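Local coordinates for protein Lysine/ornithine decarboxylase (Selenomonas ruminantium, PDB 5GJO) that decarboxylates both L-lysine and L-ornithine with similar efficiency, using pyridoxal 5'-phosphate as cofactor and working as a homodimer, at residues 187-190 / 191-194. The protein carries 2 engineered substitutions. Sequence-based numbering, arbitrary orientation.
Sequences STAA and YEEA. With SO4 (sulfate ion), chain C.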
ATOM      1  N   SER A 187       0.529  -9.460 -25.632  1.00 16.15           N
ATOM      2  CA  SER A 187       0.779  -9.185 -27.053  1.00 17.36           C
ATOM      3  C   SER A 187       2.240  -9.210 -27.388  1.00 14.88           C
ATOM      4  O   SER A 187       3.036  -8.607 -26.716  1.00 18.96           O
ATOM      5  CB  SER A 187       0.191  -7.806 -27.473  1.00 15.79           C
ATOM      6  OG  SER A 187       0.530  -7.500 -28.837  1.00 15.69           O
ATOM      7  N   THR A 188       2.607 -10.048 -28.349  1.00 15.47           N
ATOM      8  CA  THR A 188       3.919  -9.992 -29.020  1.00 15.42           C
ATOM      9  C   THR A 188       3.966  -8.894 -30.091  1.00 15.26           C
ATOM     10  O   THR A 188       4.979  -8.125 -30.230  1.00 15.79           O
ATOM     11  CB  THR A 188       4.248 -11.337 -29.590  1.00 17.95           C
ATOM     12  OG1 THR A 188       4.354 -12.282 -28.519  1.00 18.53           O
ATOM     13  CG2 THR A 188       5.529 -11.327 -30.362  1.00 19.52           C
ATOM     14  N   ALA A 189       2.859  -8.749 -30.810  1.00 14.60           N
ATOM     15  CA  ALA A 189       2.751  -7.730 -31.874  1.00 16.55           C
ATOM     16  C   ALA A 189       3.026  -6.310 -31.427  1.00 15.94           C
ATOM     17  O   ALA A 189       3.550  -5.476 -32.217  1.00 15.63           O
ATOM     18  CB  ALA A 189       1.365  -7.764 -32.530  1.00 18.57           C
ATOM     19  N   ALA A 190       2.677  -5.993 -30.196  1.00 13.36           N
ATOM     20  CA  ALA A 190       2.923  -4.657 -29.702  1.00 13.18           C
ATOM     21  C   ALA A 190       4.418  -4.358 -29.734  1.00 15.25           C
ATOM     22  O   ALA A 190       4.808  -3.279 -30.066  1.00 13.74           O
ATOM     23  CB  ALA A 190       2.384  -4.500 -28.297  1.00 15.25           C
ATOM     24  N   TYR A 191       5.242  -5.329 -29.354  1.00 13.94           N
ATOM     25  CA  TYR A 191       6.674  -5.146 -29.441  1.00 13.68           C
ATOM     26  C   TYR A 191       7.120  -4.996 -30.897  1.00 13.26           C
ATOM     27  O   TYR A 191       7.912  -4.161 -31.217  1.00 13.72           O
ATOM     28  CB  TYR A 191       7.407  -6.324 -28.810  1.00 14.51           C
ATOM     29  CG  TYR A 191       7.205  -6.482 -27.324  1.00 13.01           C
ATOM     30  CD1 TYR A 191       8.053  -5.869 -26.420  1.00 12.72           C
ATOM     31  CD2 TYR A 191       6.205  -7.284 -26.825  1.00 14.71           C
ATOM     32  CE1 TYR A 191       7.891  -6.021 -25.059  1.00 12.75           C
ATOM     33  CE2 TYR A 191       6.036  -7.451 -25.471  1.00 13.55           C
ATOM     34  CZ  TYR A 191       6.887  -6.811 -24.578  1.00 13.26           C
ATOM     35  OH  TYR A 191       6.733  -6.961 -23.227  1.00 14.39           O
ATOM     36  N   GLU A 192       6.578  -5.824 -31.769  1.00 14.13           N
ATOM     37  CA  GLU A 192       6.966  -5.796 -33.172  1.00 15.33           C
ATOM     38  C   GLU A 192       6.628  -4.471 -33.841  1.00 14.39           C
ATOM     39  O   GLU A 192       7.405  -3.947 -34.598  1.00 16.81           O
ATOM     40  CB  GLU A 192       6.312  -6.950 -33.920  1.00 18.99           C
ATOM     41  CG  GLU A 192       6.843  -8.297 -33.493  1.00 21.00           C
ATOM     42  CD  GLU A 192       6.096  -9.474 -34.084  1.00 24.28           C
ATOM     43  OE1 GLU A 192       6.740 -10.467 -34.387  1.00 26.11           O
ATOM     44  OE2 GLU A 192       4.875  -9.416 -34.224  1.00 25.74           O
ATOM     45  N   GLU A 193       5.453  -3.961 -33.543  1.00 14.65           N
ATOM     46  CA  GLU A 193       4.996  -2.661 -34.027  1.00 14.70           C
ATOM     47  C   GLU A 193       5.851  -1.475 -33.527  1.00 16.09           C
ATOM     48  O   GLU A 193       6.223  -0.622 -34.285  1.00 15.00           O
ATOM     49  CB  GLU A 193       3.521  -2.442 -33.668  1.00 17.85           C
ATOM     50  CG  GLU A 193       3.036  -1.009 -33.836  1.00 21.53           C
ATOM     51  CD  GLU A 193       1.539  -0.804 -33.600  1.00 22.80           C
ATOM     52  OE1 GLU A 193       0.762  -1.704 -33.919  1.00 25.51           O
ATOM     53  OE2 GLU A 193       1.157   0.271 -33.132  1.00 22.14           O
ATOM     54  N   ALA A 194       6.176  -1.467 -32.244  1.00 14.22           N
ATOM     55  CA  ALA A 194       7.028  -0.445 -31.656  1.00 15.68           C
ATOM     56  C   ALA A 194       8.397  -0.408 -32.276  1.00 14.78           C
ATOM     57  O   ALA A 194       8.963   0.713 -32.523  1.00 17.26           O
ATOM     58  CB  ALA A 194       7.076  -0.644 -30.164  1.00 14.04           C
TER
HETATM   59  S   SO4 C 401      -0.813 -10.369 -30.537  1.00 25.82           S
HETATM   60  O1  SO4 C 401       0.651 -10.646 -30.405  1.00 18.38           O
HETATM   61  O2  SO4 C 401      -1.271 -10.756 -31.864  1.00 28.05           O
HETATM   62  O3  SO4 C 401      -1.399 -11.301 -29.529  1.00 26.64           O
HETATM   63  O4  SO4 C 401      -1.190  -8.969 -30.207  1.00 24.07           O
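The ring of Y191 turns one edge to the carbonyls of S187 and T188: T188 O lies in the ring plane, and S187 O sits near that plane, 3.4 Å from CD2. Having CG anti to its own carbonyl carbon (chi1 -65°) puts CD2 against these two oxygens, and the hydroxyl hydrogen-bonds to G219 O. The extended E192 side chain brings OE2 to 3.6 Å from A189 CA. The E192 and T188 side chains meet at a slant, CD and CG2 being 4.2 Å apart. E193, by contrast, uses OE2 in a salt bridge with R141 NH1. Three backbone bonds wind the turn, E192 N to T188 O, E193 N to A189 O and A194 N to A190 O; the second is the straightest (168°).

S187 OG accepts a capping bond from A190 N at 3.0 Å. The same hydroxyl donates to sulfate O4 at 2.6 Å. Sulfate O1 takes a straight bond from A189 N (174°) and a weak one from T188 N, and K144 NZ also holds the ion. This helix, 189-207, links strands 173-178 and 214-216 in a beta-alpha-beta unit of the TIM barrel. An anion, probably from the crystallisation liquor, thus meets amides at the positive end of the helix dipole, which would be expected to favour its binding.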